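Local coordinates for ABC transporter substrate-binding protein (Rhizobium radiobacter, PDB 6TFQ) that probably acts as the solute-binding receptor of an ABC importer, and here holds a sugar-amino acid conjugate, at residues M8-E13 and Y201-N206; L128-P133 and A427-T432; I255-P260 and V449-A454. All blocks are in the same frame, centred on the assembly; numbering follows the deposited sequence.

Interaction 1 of 3, residues M8-E13 and Y201-N206; sequences MGVASE and YRFLNN. With GLC (alpha-D-glucopyranose), chain C.
Met8, Gly9 and Val10 on strand 5-10 pair in parallel with Tyr201, Arg202 and Phe203 on strand 198-203, two neighbours in the large mixed sheet of this solute-binding protein. Arg202 is gripped through both of its backbone polar atoms, as parallel pairing demands: its N donates to Met8 O at 2.7 Å, and its O receives Val10 N at 2.9 Å. One step on, Val10 O accepts Leu204 N at 3.0 Å, just where the first strand gives way to an inverse gamma turn centred on Ala11.

The face carrying Met8, Val10, Tyr201 and Phe203 is largely apolar. Selenomethionine Met8 leaves its backbone with CG anti to N (chi1 -166°) and stays extended, which lays it alongside Tyr201, both side chains pointing the same way. Its SE lies 5.0 Å from the centre of the Tyr201 ring in an oblique Met-aromatic contact. Val10 crosses the tyrosine at about a right angle, with CG1 3.6 Å from Tyr201 CZ, while the phenol OH finds its polar partner in Ser27 on helix 26-35.

Past the strands, Glu13 and Asn205 meet a glucose. Glu13 OE2 accepts from O2 of the sugar at 2.8 Å, and Asn205 ND2 donates to its O1 at 2.8 Å (159°) while also bonding Gln338 O. The carboxylate and amide planes stand 44° apart. A water donates to Glu13 OE1 and accepts from Asn205 N, adding a weak bond to Phe203 O. The chemistry is therefore divided: backbone bonds and apolar contacts hold the strands, whereas a carboxylate acceptor and an amide donor suit adjacent sugar oxygens, the water probably limiting how far the carboxylate can turn.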
loop_
_atom_site.group_PDB
_atom_site.type_symbol
_atom_site.label_atom_id
_atom_site.label_comp_id
_atom_site.label_asym_id
_atom_site.label_seq_id
_atom_site.Cartn_x
_atom_site.Cartn_y
_atom_site.Cartn_z
HETATM N N MSE A 8 -15.136 -6.215 -13.128
HETATM C CA MSE A 8 -14.251 -6.504 -12.011
HETATM C C MSE A 8 -14.936 -6.147 -10.686
HETATM O O MSE A 8 -15.502 -5.064 -10.591
HETATM C CB MSE A 8 -13.024 -5.627 -12.238
HETATM C CG MSE A 8 -11.853 -5.983 -11.413
HETATM SE SE MSE A 8 -10.354 -4.823 -11.963
HETATM C CE MSE A 8 -9.420 -5.039 -10.393
ATOM N N GLY A 9 -14.872 -7.052 -9.699
ATOM C CA GLY A 9 -15.468 -6.866 -8.372
ATOM C C GLY A 9 -14.414 -6.788 -7.290
ATOM O O GLY A 9 -13.559 -7.670 -7.205
ATOM N N VAL A 10 -14.444 -5.722 -6.465
ATOM C CA VAL A 10 -13.396 -5.494 -5.452
ATOM C C VAL A 10 -13.958 -5.386 -4.016
ATOM O O VAL A 10 -15.134 -5.065 -3.837
ATOM C CB VAL A 10 -12.478 -4.267 -5.808
ATOM C CG1 VAL A 10 -11.849 -4.404 -7.197
ATOM C CG2 VAL A 10 -13.218 -2.934 -5.666
ATOM N N ALA A 11 -13.099 -5.633 -3.005
ATOM C CA ALA A 11 -13.469 -5.515 -1.584
ATOM C C ALA A 11 -13.352 -4.028 -1.174
ATOM O O ALA A 11 -12.388 -3.616 -0.544
ATOM C CB ALA A 11 -12.572 -6.406 -0.723
ATOM N N SER A 12 -14.323 -3.224 -1.595
ATOM C CA SER A 12 -14.392 -1.789 -1.341
ATOM C C SER A 12 -15.834 -1.300 -1.454
ATOM O O SER A 12 -16.631 -1.903 -2.165
ATOM C CB SER A 12 -13.514 -1.035 -2.340
ATOM O OG SER A 12 -13.503 0.362 -2.100
ATOM N N GLU A 13 -16.152 -0.190 -0.771
ATOM C CA GLU A 13 -17.472 0.432 -0.791
ATOM C C GLU A 13 -17.567 1.549 -1.802
ATOM O O GLU A 13 -18.658 1.837 -2.289
ATOM C CB GLU A 13 -17.857 0.988 0.608
ATOM C CG GLU A 13 -18.061 -0.078 1.680
ATOM C CD GLU A 13 -19.261 -0.999 1.540
ATOM O OE1 GLU A 13 -20.048 -0.845 0.577
ATOM O OE2 GLU A 13 -19.415 -1.882 2.413
ATOM N N TYR A 201 -15.611 -1.353 -12.970
ATOM C CA TYR A 201 -14.938 -1.592 -11.694
ATOM C C TYR A 201 -15.987 -1.441 -10.585
ATOM O O TYR A 201 -16.377 -0.330 -10.237
ATOM C CB TYR A 201 -13.769 -0.593 -11.563
ATOM C CG TYR A 201 -12.874 -0.806 -10.366
ATOM C CD1 TYR A 201 -13.175 -0.222 -9.133
ATOM C CD2 TYR A 201 -11.666 -1.490 -10.489
ATOM C CE1 TYR A 201 -12.303 -0.332 -8.050
ATOM C CE2 TYR A 201 -10.788 -1.609 -9.416
ATOM C CZ TYR A 201 -11.108 -1.027 -8.199
ATOM O OH TYR A 201 -10.251 -1.157 -7.138
ATOM N N ARG A 202 -16.443 -2.574 -10.045
ATOM C CA ARG A 202 -17.567 -2.640 -9.111
ATOM C C ARG A 202 -17.208 -2.833 -7.642
ATOM O O ARG A 202 -16.379 -3.677 -7.282
ATOM C CB ARG A 202 -18.561 -3.721 -9.558
ATOM C CG ARG A 202 -19.052 -3.460 -10.979
ATOM C CD ARG A 202 -19.742 -4.654 -11.568
ATOM N NE ARG A 202 -20.143 -4.415 -12.951
ATOM C CZ ARG A 202 -21.027 -5.156 -13.611
ATOM N NH1 ARG A 202 -21.614 -6.188 -13.019
ATOM N NH2 ARG A 202 -21.338 -4.865 -14.863
ATOM N N PHE A 203 -17.863 -2.010 -6.806
ATOM C CA PHE A 203 -17.727 -1.989 -5.343
ATOM C C PHE A 203 -18.616 -3.078 -4.758
ATOM O O PHE A 203 -19.826 -2.929 -4.732
ATOM C CB PHE A 203 -18.071 -0.583 -4.785
ATOM C CG PHE A 203 -17.114 0.449 -5.331
ATOM C CD1 PHE A 203 -15.744 0.348 -5.091
ATOM C CD2 PHE A 203 -17.574 1.501 -6.123
ATOM C CE1 PHE A 203 -14.845 1.263 -5.652
ATOM C CE2 PHE A 203 -16.674 2.419 -6.682
ATOM C CZ PHE A 203 -15.312 2.284 -6.450
ATOM N N LEU A 204 -18.005 -4.216 -4.394
ATOM C CA LEU A 204 -18.692 -5.392 -3.872
ATOM C C LEU A 204 -17.977 -5.898 -2.614
ATOM O O LEU A 204 -17.361 -6.967 -2.628
ATOM C CB LEU A 204 -18.793 -6.484 -4.966
ATOM C CG LEU A 204 -19.673 -6.173 -6.187
ATOM C CD1 LEU A 204 -19.511 -7.248 -7.244
ATOM C CD2 LEU A 204 -21.181 -6.027 -5.786
ATOM N N ASN A 205 -18.059 -5.104 -1.533
ATOM C CA ASN A 205 -17.404 -5.369 -0.256
ATOM C C ASN A 205 -17.742 -6.730 0.365
ATOM O O ASN A 205 -16.831 -7.455 0.780
ATOM C CB ASN A 205 -17.672 -4.237 0.757
ATOM C CG ASN A 205 -16.605 -4.207 1.831
ATOM O OD1 ASN A 205 -15.416 -4.088 1.535
ATOM N ND2 ASN A 205 -16.993 -4.359 3.100
ATOM N N ASN A 206 -19.032 -7.073 0.411
ATOM C CA ASN A 206 -19.505 -8.337 0.960
ATOM C C ASN A 206 -18.936 -9.510 0.136
ATOM O O ASN A 206 -19.182 -9.585 -1.074
ATOM C CB ASN A 206 -21.028 -8.354 1.026
ATOM C CG ASN A 206 -21.547 -9.616 1.656
ATOM O OD1 ASN A 206 -21.670 -10.655 1.004
ATOM N ND2 ASN A 206 -21.846 -9.556 2.939
HETATM C C1 GLC C . -20.971 -5.645 3.280
HETATM C C2 GLC C . -21.885 -4.836 2.350
HETATM C C3 GLC C . -23.347 -5.232 2.533
HETATM C C4 GLC C . -23.482 -6.505 3.364
HETATM C C5 GLC C . -22.820 -6.332 4.733
HETATM C C6 GLC C . -22.630 -7.632 5.487
HETATM O O1 GLC C . -19.687 -5.129 3.296
HETATM O O2 GLC C . -21.724 -3.437 2.546
HETATM O O3 GLC C . -23.964 -5.412 1.261
HETATM O O4 GLC C . -24.858 -6.830 3.526
HETATM O O5 GLC C . -21.519 -5.723 4.602
HETATM O O6 GLC C . -21.774 -7.483 6.616
HETATM O O HOH W 1 -20.039 -2.872 -1.509
#

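Interaction 2 of 3, residues L128-P133 and A427-T432; sequences LTRRVP and AARTET. With SO4 (sulfate ion), chain G.
A first torsion of 62° places CG of Arg130 between its backbone N and carbonyl carbon, and the chain then runs extended to NE, passing Thr430 at about a right angle. Thr430 is turned to suit: its OG1 takes the equivalent place on its own backbone, leaving CG2 anti to the carbonyl carbon and facing the loop. That methyl sits 3.8 Å from Arg130 CD and 3.5 Å from Arg131 O, a plain van der Waals fit. At the far end of the two long chains, Arg130 NH2 comes to 3.9 Å from Arg429 NH1, the guanidinium planes 40° apart. Each has an anion nearby: Arg429, bent at chi3, gives NE to a salt bridge with Asp393, and Arg130 NH1 has a long, weak ion pair with a second sulfate. Arg429 NH2 also bonds a neutral partner, Thr397 OG1. The contact is a surface junction between the loop that follows strand 123-128, an inner strand of the four-stranded antiparallel sheet, and helix 422-430 far along the chain. Pro133 adds a further contact, its CD resting 3.7 Å from Arg429 O. Arg131 points its polar end at a sulfate, probably from the crystallisation liquor: NH1 donates to O1 of the ion at 3.0 Å through a bent bond of 138°. With a leucine in place of Arg131, the sulfate would probably lose this donor and the positive charge that partly offsets its own. Thr432 approaches the same ion with its methyl, CG2 being 4.1 Å from the sulfate O1.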
loop_
_atom_site.group_PDB
_atom_site.type_symbol
_atom_site.label_atom_id
_atom_site.label_comp_id
_atom_site.label_asym_id
_atom_site.label_seq_id
_atom_site.Cartn_x
_atom_site.Cartn_y
_atom_site.Cartn_z
ATOM N N LEU A 128 18.809 16.593 -5.106
ATOM C CA LEU A 128 18.605 16.078 -3.757
ATOM C C LEU A 128 19.553 16.787 -2.778
ATOM O O LEU A 128 20.696 17.069 -3.131
ATOM C CB LEU A 128 18.837 14.550 -3.713
ATOM C CG LEU A 128 17.967 13.645 -4.611
ATOM C CD1 LEU A 128 18.382 12.199 -4.464
ATOM C CD2 LEU A 128 16.482 13.780 -4.292
ATOM N N THR A 129 19.057 17.090 -1.567
ATOM C CA THR A 129 19.802 17.718 -0.461
ATOM C C THR A 129 20.795 16.683 0.104
ATOM O O THR A 129 21.914 17.024 0.476
ATOM C CB THR A 129 18.795 18.211 0.619
ATOM O OG1 THR A 129 18.020 19.271 0.065
ATOM C CG2 THR A 129 19.469 18.730 1.883
ATOM N N ARG A 130 20.359 15.421 0.147
ATOM C CA ARG A 130 21.078 14.263 0.670
ATOM C C ARG A 130 20.725 13.022 -0.165
ATOM O O ARG A 130 19.758 13.043 -0.933
ATOM C CB ARG A 130 20.681 14.035 2.154
ATOM C CG ARG A 130 19.191 13.732 2.359
ATOM C CD ARG A 130 18.855 13.296 3.775
ATOM N NE ARG A 130 17.446 12.906 3.904
ATOM C CZ ARG A 130 16.453 13.745 4.196
ATOM N NH1 ARG A 130 16.701 15.036 4.401
ATOM N NH2 ARG A 130 15.207 13.300 4.286
ATOM N N ARG A 131 21.476 11.932 0.027
ATOM C CA ARG A 131 21.243 10.665 -0.673
ATOM C C ARG A 131 19.972 9.983 -0.182
ATOM O O ARG A 131 19.618 10.101 0.991
ATOM C CB ARG A 131 22.442 9.710 -0.502
ATOM C CG ARG A 131 23.648 10.081 -1.350
ATOM C CD ARG A 131 24.866 9.240 -1.000
ATOM N NE ARG A 131 25.237 8.345 -2.100
ATOM C CZ ARG A 131 26.384 8.395 -2.772
ATOM N NH1 ARG A 131 27.308 9.294 -2.459
ATOM N NH2 ARG A 131 26.623 7.536 -3.755
ATOM N N VAL A 132 19.271 9.311 -1.096
ATOM C CA VAL A 132 18.086 8.496 -0.802
ATOM C C VAL A 132 18.464 7.049 -1.141
ATOM O O VAL A 132 19.269 6.860 -2.058
ATOM C CB VAL A 132 16.763 8.925 -1.509
ATOM C CG1 VAL A 132 16.242 10.247 -0.968
ATOM C CG2 VAL A 132 16.894 8.957 -3.030
ATOM N N PRO A 133 17.912 6.018 -0.437
ATOM C CA PRO A 133 18.257 4.626 -0.794
ATOM C C PRO A 133 18.047 4.321 -2.286
ATOM O O PRO A 133 18.905 3.690 -2.901
ATOM C CB PRO A 133 17.345 3.786 0.109
ATOM C CG PRO A 133 17.010 4.686 1.261
ATOM C CD PRO A 133 16.940 6.067 0.682
ATOM N N ALA A 427 20.208 7.561 10.053
ATOM C CA ALA A 427 21.580 7.166 9.709
ATOM C C ALA A 427 21.610 6.143 8.582
ATOM O O ALA A 427 22.429 6.275 7.676
ATOM C CB ALA A 427 22.316 6.634 10.937
ATOM N N ALA A 428 20.704 5.146 8.607
ATOM C CA ALA A 428 20.629 4.109 7.566
ATOM C C ALA A 428 20.282 4.680 6.188
ATOM O O ALA A 428 20.777 4.186 5.168
ATOM C CB ALA A 428 19.612 3.046 7.955
ATOM N N ARG A 429 19.435 5.728 6.180
ATOM C CA ARG A 429 18.926 6.428 4.998
ATOM C C ARG A 429 20.036 6.942 4.054
ATOM O O ARG A 429 19.904 6.835 2.829
ATOM C CB ARG A 429 18.014 7.586 5.446
ATOM C CG ARG A 429 16.895 7.896 4.496
ATOM C CD ARG A 429 16.052 9.034 5.039
ATOM N NE ARG A 429 15.028 8.574 5.980
ATOM C CZ ARG A 429 14.482 9.333 6.928
ATOM N NH1 ARG A 429 14.865 10.597 7.082
ATOM N NH2 ARG A 429 13.563 8.830 7.741
ATOM N N THR A 430 21.121 7.481 4.625
ATOM C CA THR A 430 22.244 8.040 3.862
ATOM C C THR A 430 23.522 7.148 3.886
ATOM O O THR A 430 24.508 7.491 3.227
ATOM C CB THR A 430 22.536 9.484 4.302
ATOM O OG1 THR A 430 22.852 9.490 5.695
ATOM C CG2 THR A 430 21.370 10.432 4.016
ATOM N N GLU A 431 23.483 5.997 4.613
ATOM C CA GLU A 431 24.589 5.027 4.726
ATOM C C GLU A 431 24.806 4.331 3.387
ATOM O O GLU A 431 23.885 3.763 2.805
ATOM C CB GLU A 431 24.363 4.028 5.886
ATOM C CG GLU A 431 25.552 3.136 6.225
ATOM C CD GLU A 431 26.815 3.833 6.701
ATOM O OE1 GLU A 431 26.812 4.387 7.827
ATOM O OE2 GLU A 431 27.812 3.821 5.945
ATOM N N THR A 432 26.043 4.411 2.904
ATOM C CA THR A 432 26.524 3.954 1.592
ATOM C C THR A 432 26.672 2.425 1.405
ATOM O O THR A 432 26.096 1.894 0.452
ATOM C CB THR A 432 27.842 4.662 1.284
ATOM O OG1 THR A 432 28.780 4.330 2.313
ATOM C CG2 THR A 432 27.680 6.187 1.191
HETATM S S SO4 G . 29.227 10.503 0.252
HETATM O O1 SO4 G . 27.801 10.222 0.389
HETATM O O2 SO4 G . 29.898 9.337 -0.320
HETATM O O3 SO4 G . 29.790 10.794 1.570
HETATM O O4 SO4 G . 29.416 11.656 -0.628
#

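Interaction 3 of 3, residues I255-P260 and V449-A454; sequences INITKP and VSNVCA
Ile255 meets Cys453 first through its backbone, N donating to Cys453 O at 2.9 Å (158°). Strand 240-255 ends at this residue and strand 454-467, its antiparallel neighbour, begins just past the acceptor, so the bond sits at the margin of their pairing.

The side chain of Ile255 then follows the opposing backbone outward. CB stands 3.7 Å from the same Cys453 O. CG1, anti to the carbonyl carbon (chi1 -53°), is still 4.1 Å from that oxygen as the chain moves past it. At the tip, CD1 reaches the preceding peptide, 3.6 Å from Val452 O, and also approaches the methyl Val452 CG1 at 4.4 Å. One isoleucine thus packs its hydrocarbon along two successive carbonyls, of which Cys453 O takes the Ile255 amide.

Ile257 comes in beside it. Its CG2 lies 4.0 Å from Cys453 CA and a little farther from SG, while the other branch extends CD1 toward the amide oxygen of Asn451. Behind Ile257 the loop is braced by an Asx turn: Asn256 OD1 accepts from both N and OG1 of Thr258, the hydroxyl at 2.7 Å, both donors reaching it from the same face of the amide plane. A type I turn from Asn256 to Lys259 encloses this pair.

On the facing side, Val452 takes a positive phi of 56° and ends helix 434-451 in a Schellman motif, with Arg268 bonded to Asn451 O. The arrangement is a helix-to-strand connection, closed by a C-terminal cap, and it sets Cys453 beside Cys418; these two cysteines bind magnesium in a structure of this protein.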
loop_
_atom_site.group_PDB
_atom_site.type_symbol
_atom_site.label_atom_id
_atom_site.label_comp_id
_atom_site.label_asym_id
_atom_site.label_seq_id
_atom_site.Cartn_x
_atom_site.Cartn_y
_atom_site.Cartn_z
ATOM N N ILE A 255 0.192 -0.038 18.635
ATOM C CA ILE A 255 -0.322 0.389 19.935
ATOM C C ILE A 255 0.090 1.824 20.222
ATOM O O ILE A 255 1.294 2.081 20.272
ATOM C CB ILE A 255 0.225 -0.533 21.068
ATOM C CG1 ILE A 255 -0.014 -2.036 20.803
ATOM C CG2 ILE A 255 -0.331 -0.105 22.429
ATOM C CD1 ILE A 255 0.875 -2.958 21.713
ATOM N N ASN A 256 -0.874 2.732 20.501
ATOM C CA ASN A 256 -0.500 4.093 20.909
ATOM C C ASN A 256 0.168 3.997 22.305
ATOM O O ASN A 256 -0.508 3.725 23.310
ATOM C CB ASN A 256 -1.693 5.058 20.900
ATOM C CG ASN A 256 -1.311 6.515 21.078
ATOM O OD1 ASN A 256 -0.284 6.871 21.662
ATOM N ND2 ASN A 256 -2.129 7.405 20.564
ATOM N N ILE A 257 1.509 4.164 22.331
ATOM C CA ILE A 257 2.338 4.032 23.541
ATOM C C ILE A 257 2.140 5.197 24.545
ATOM O O ILE A 257 2.624 5.096 25.665
ATOM C CB ILE A 257 3.845 3.793 23.217
ATOM C CG1 ILE A 257 4.544 5.099 22.715
ATOM C CG2 ILE A 257 4.042 2.585 22.248
ATOM C CD1 ILE A 257 6.092 5.060 22.661
ATOM N N THR A 258 1.478 6.296 24.141
ATOM C CA THR A 258 1.250 7.462 25.012
ATOM C C THR A 258 -0.080 7.380 25.775
ATOM O O THR A 258 -0.342 8.219 26.637
ATOM C CB THR A 258 1.328 8.787 24.210
ATOM O OG1 THR A 258 0.155 8.930 23.400
ATOM C CG2 THR A 258 2.600 8.905 23.363
ATOM N N LYS A 259 -0.939 6.407 25.437
ATOM C CA LYS A 259 -2.252 6.319 26.071
ATOM C C LYS A 259 -2.395 5.196 27.100
ATOM O O LYS A 259 -2.188 4.032 26.739
ATOM C CB LYS A 259 -3.369 6.207 25.016
ATOM C CG LYS A 259 -3.569 7.449 24.161
ATOM C CD LYS A 259 -4.552 7.183 23.044
ATOM C CE LYS A 259 -5.106 8.469 22.479
ATOM N NZ LYS A 259 -5.971 8.236 21.289
ATOM N N PRO A 260 -2.838 5.519 28.356
ATOM C CA PRO A 260 -3.078 4.462 29.360
ATOM C C PRO A 260 -4.170 3.485 28.903
ATOM O O PRO A 260 -5.100 3.911 28.220
ATOM C CB PRO A 260 -3.515 5.249 30.614
ATOM C CG PRO A 260 -2.969 6.618 30.406
ATOM C CD PRO A 260 -3.125 6.852 28.926
ATOM N N VAL A 449 10.668 -3.444 18.141
ATOM C CA VAL A 449 10.131 -4.690 18.693
ATOM C C VAL A 449 10.179 -4.709 20.241
ATOM O O VAL A 449 9.162 -4.997 20.873
ATOM C CB VAL A 449 10.797 -5.954 18.076
ATOM C CG1 VAL A 449 10.435 -7.204 18.869
ATOM C CG2 VAL A 449 10.410 -6.125 16.611
ATOM N N SER A 450 11.357 -4.421 20.836
ATOM C CA SER A 450 11.533 -4.463 22.290
ATOM C C SER A 450 10.722 -3.369 23.023
ATOM O O SER A 450 10.301 -3.585 24.159
ATOM C CB SER A 450 13.014 -4.452 22.675
ATOM O OG SER A 450 13.621 -3.227 22.317
ATOM N N ASN A 451 10.434 -2.248 22.347
ATOM C CA ASN A 451 9.585 -1.214 22.940
ATOM C C ASN A 451 8.096 -1.577 22.828
ATOM O O ASN A 451 7.262 -0.976 23.498
ATOM C CB ASN A 451 9.857 0.145 22.331
ATOM C CG ASN A 451 9.921 1.207 23.391
ATOM O OD1 ASN A 451 9.020 2.050 23.497
ATOM N ND2 ASN A 451 10.997 1.182 24.204
ATOM N N VAL A 452 7.783 -2.598 22.011
ATOM C CA VAL A 452 6.439 -3.133 21.770
ATOM C C VAL A 452 5.483 -2.011 21.280
ATOM O O VAL A 452 4.337 -1.883 21.731
ATOM C CB VAL A 452 5.851 -3.980 22.949
ATOM C CG1 VAL A 452 4.715 -4.884 22.456
ATOM C CG2 VAL A 452 6.935 -4.811 23.643
ATOM N N CYS A 453 6.002 -1.194 20.347
ATOM C CA CYS A 453 5.288 -0.124 19.645
ATOM C C CYS A 453 4.207 -0.788 18.764
ATOM O O CYS A 453 3.074 -0.309 18.669
ATOM C CB CYS A 453 6.281 0.669 18.792
ATOM S SG CYS A 453 7.394 1.725 19.755
ATOM N N ALA A 454 4.594 -1.888 18.098
ATOM C CA ALA A 454 3.733 -2.616 17.184
ATOM C C ALA A 454 3.961 -4.113 17.297
ATOM O O ALA A 454 5.083 -4.551 17.506
ATOM C CB ALA A 454 3.965 -2.139 15.750
#

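The three contacts are spread widely through one chain. Interactions 1 and 2 have centres about 40 Å apart, on opposite sides of the centre of the chain, and their segments alternate along the sequence. Interaction 3 lies about 34 Å from interaction 1 and about 28 Å from interaction 2, centre to centre. Consecutive helices 422-430 and 434-451 connect interactions 2 and 3, while the mixed sheet joins interactions 1 and 3: strand 454-467 pairs with both 240-255 and 221-223, and 221-223 in turn with strand 5-10 of interaction 1. Interaction 1 approaches the bound sugar-amino acid conjugate, the side chain of Ala11 being about 8 Å from it; interaction 3 instead contributes Cys453 to the magnesium site.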